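Side-chain contact in ABC transporter substrate-binding protein (Bradyrhizobium japonicum, PDB 4I1D), which is a periplasmic solute-binding protein of an ABC transporter, probably of the polyamine-binding family, and holds D-malate in this crystal: residues A[204-209]-A[221-226]. Numbering follows the deposited sequence.
Sequences AWNGRV and FTYNQG. With MLT (D-malate), chain U; SO4 (sulfate ion), chain K.
Asn206 and Val209, on the first turn of helix 206-214, pack against Phe221 where strand 219-235 passes that helix in the periplasmic binding protein fold. The tight part is made by both: Asn206 CB sits over one face of the Phe221 ring on its CZ/CE2 side, a CH-pi contact 4.3 Å from the centroid and 28° off the normal. Val209 CG1, anti to the backbone N (chi1 -178°), comes obliquely to 3.8 Å from Phe221 CD1, across the ring from CE2. The edge of the Phe221 ring in turn lies against a face of the Tyr223 ring, with CE2 above its centre.

The amide of Asn206 is turned 50° from the Tyr223 ring, and ND2 stays 3.5 Å from Tyr223 OH at an angle too poor for a hydrogen bond. Instead ND2 bonds Asp266 OD2 and OD1 accepts from Ser106 N, fixing the amide's rotation; Tyr223 OH bonds Gln287 O.

Toward Thr222 the contact becomes looser and partly exposed. Thr222 OG1 forms an ST turn with Asn224 N and lies within weak hydrogen-bonding distance of a sulfate, probably from the crystallisation liquor.

The packed helical turn also carries Arg208 of the occupied D-malate pocket, with Trp205 at the N-cap bringing CZ3 to 3.7 Å from malate C3. Arg208 NH1 salt-bridges Asp37 of a second subunit. The edge of the Arg208 guanidinium grips one malate carboxylate, NE to O5 nearly straight at 3.0 Å and NH2 to O4 at 2.9 Å.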
loop_
_atom_site.group_PDB
_atom_site.type_symbol
_atom_site.label_atom_id
_atom_site.label_comp_id
_atom_site.label_asym_id
_atom_site.label_seq_id
_atom_site.Cartn_x
_atom_site.Cartn_y
_atom_site.Cartn_z
ATOM N N ALA A 204 12.312 -10.397 33.752
ATOM C CA ALA A 204 10.968 -9.994 34.138
ATOM C C ALA A 204 11.055 -8.986 35.282
ATOM O O ALA A 204 12.043 -8.944 36.018
ATOM C CB ALA A 204 10.150 -11.237 34.578
ATOM N N TRP A 205 10.016 -8.177 35.429
ATOM C CA TRP A 205 9.928 -7.262 36.548
ATOM C C TRP A 205 9.702 -8.049 37.837
ATOM O O TRP A 205 8.865 -8.957 37.888
ATOM C CB TRP A 205 8.822 -6.232 36.284
ATOM C CG TRP A 205 9.163 -5.306 35.107
ATOM C CD1 TRP A 205 10.324 -4.604 34.934
ATOM C CD2 TRP A 205 8.334 -4.984 33.980
ATOM N NE1 TRP A 205 10.272 -3.872 33.771
ATOM C CE2 TRP A 205 9.064 -4.086 33.165
ATOM C CE3 TRP A 205 7.043 -5.356 33.584
ATOM C CZ2 TRP A 205 8.555 -3.567 31.976
ATOM C CZ3 TRP A 205 6.534 -4.839 32.400
ATOM C CH2 TRP A 205 7.290 -3.956 31.610
ATOM N N ASN A 206 10.451 -7.714 38.881
ATOM C CA ASN A 206 10.443 -8.540 40.081
ATOM C C ASN A 206 9.039 -8.679 40.677
ATOM O O ASN A 206 8.703 -9.710 41.252
ATOM C CB ASN A 206 11.419 -8.004 41.121
ATOM C CG ASN A 206 10.918 -6.737 41.778
ATOM O OD1 ASN A 206 11.027 -5.655 41.213
ATOM N ND2 ASN A 206 10.352 -6.871 42.971
ATOM N N GLY A 207 8.220 -7.645 40.515
ATOM C CA GLY A 207 6.859 -7.654 41.035
ATOM C C GLY A 207 5.951 -8.682 40.383
ATOM O O GLY A 207 5.084 -9.257 41.046
ATOM N N ARG A 208 6.151 -8.919 39.086
ATOM C CA ARG A 208 5.379 -9.918 38.349
ATOM C C ARG A 208 5.776 -11.328 38.768
ATOM O O ARG A 208 4.937 -12.219 38.853
ATOM C CB ARG A 208 5.568 -9.752 36.840
ATOM C CG ARG A 208 4.724 -8.634 36.210
ATOM C CD ARG A 208 3.235 -8.999 36.219
ATOM N NE ARG A 208 2.407 -7.975 35.590
ATOM C CZ ARG A 208 1.085 -8.055 35.485
ATOM N NH1 ARG A 208 0.451 -9.122 35.958
ATOM N NH2 ARG A 208 0.397 -7.078 34.906
ATOM N N VAL A 209 7.059 -11.527 39.039
ATOM C CA VAL A 209 7.527 -12.841 39.451
ATOM C C VAL A 209 7.056 -13.187 40.847
ATOM O O VAL A 209 6.525 -14.268 41.077
ATOM C CB VAL A 209 9.058 -12.937 39.441
ATOM C CG1 VAL A 209 9.492 -14.347 39.843
ATOM C CG2 VAL A 209 9.589 -12.569 38.078
ATOM N N PHE A 221 13.548 -15.856 41.512
ATOM C CA PHE A 221 14.440 -14.934 40.824
ATOM C C PHE A 221 15.580 -14.524 41.729
ATOM O O PHE A 221 15.553 -14.773 42.932
ATOM C CB PHE A 221 13.685 -13.690 40.330
ATOM C CG PHE A 221 13.354 -12.697 41.416
ATOM C CD1 PHE A 221 12.149 -12.767 42.098
ATOM C CD2 PHE A 221 14.242 -11.680 41.740
ATOM C CE1 PHE A 221 11.833 -11.840 43.094
ATOM C CE2 PHE A 221 13.939 -10.752 42.735
ATOM C CZ PHE A 221 12.730 -10.832 43.412
ATOM N N THR A 222 16.587 -13.894 41.140
ATOM C CA THR A 222 17.704 -13.366 41.906
ATOM C C THR A 222 17.818 -11.878 41.643
ATOM O O THR A 222 17.452 -11.406 40.565
ATOM C CB THR A 222 19.035 -14.033 41.506
ATOM O OG1 THR A 222 20.103 -13.451 42.264
ATOM C CG2 THR A 222 19.311 -13.815 40.027
ATOM N N TYR A 223 18.312 -11.132 42.624
ATOM C CA TYR A 223 18.606 -9.724 42.394
ATOM C C TYR A 223 20.007 -9.579 41.785
ATOM O O TYR A 223 20.373 -8.515 41.274
ATOM C CB TYR A 223 18.472 -8.899 43.677
ATOM C CG TYR A 223 17.043 -8.491 44.015
ATOM C CD1 TYR A 223 16.329 -7.620 43.190
ATOM C CD2 TYR A 223 16.424 -8.957 45.169
ATOM C CE1 TYR A 223 15.029 -7.245 43.489
ATOM C CE2 TYR A 223 15.119 -8.580 45.487
ATOM C CZ TYR A 223 14.431 -7.727 44.647
ATOM O OH TYR A 223 13.146 -7.360 44.973
ATOM N N ASN A 224 20.788 -10.652 41.825
ATOM C CA ASN A 224 22.137 -10.569 41.265
ATOM C C ASN A 224 22.112 -10.117 39.807
ATOM O O ASN A 224 21.451 -10.730 38.973
ATOM C CB ASN A 224 22.889 -11.887 41.397
ATOM C CG ASN A 224 24.371 -11.729 41.130
ATOM O OD1 ASN A 224 25.000 -10.786 41.615
ATOM N ND2 ASN A 224 24.935 -12.640 40.343
ATOM N N GLN A 225 22.821 -9.032 39.519
ATOM C CA GLN A 225 22.874 -8.461 38.171
ATOM C C GLN A 225 21.516 -7.967 37.691
ATOM O O GLN A 225 21.301 -7.788 36.489
ATOM C CB GLN A 225 23.465 -9.449 37.157
ATOM C CG GLN A 225 24.925 -9.813 37.427
ATOM C CD GLN A 225 25.679 -10.195 36.161
ATOM O OE1 GLN A 225 25.112 -10.787 35.239
ATOM N NE2 GLN A 225 26.959 -9.833 36.102
ATOM N N GLY A 226 20.598 -7.748 38.627
ATOM C CA GLY A 226 19.321 -7.150 38.281
ATOM C C GLY A 226 19.550 -5.727 37.820
ATOM O O GLY A 226 20.578 -5.127 38.135
HETATM C C1 MLT U . 2.884 -3.554 30.411
HETATM O O1 MLT U . 1.957 -2.788 30.072
HETATM O O2 MLT U . 3.950 -3.537 29.753
HETATM C C2 MLT U . 2.732 -4.465 31.600
HETATM O O3 MLT U . 1.418 -4.976 31.761
HETATM C C3 MLT U . 3.090 -3.682 32.846
HETATM C C4 MLT U . 2.697 -4.527 34.027
HETATM O O4 MLT U . 1.546 -4.430 34.502
HETATM O O5 MLT U . 3.505 -5.338 34.538
HETATM S S SO4 K . 21.163 -14.743 45.177
HETATM O O1 SO4 K . 21.323 -15.388 46.477
HETATM O O2 SO4 K . 20.086 -13.749 45.247
HETATM O O3 SO4 K . 22.427 -14.103 44.795
HETATM O O4 SO4 K . 20.802 -15.771 44.206
#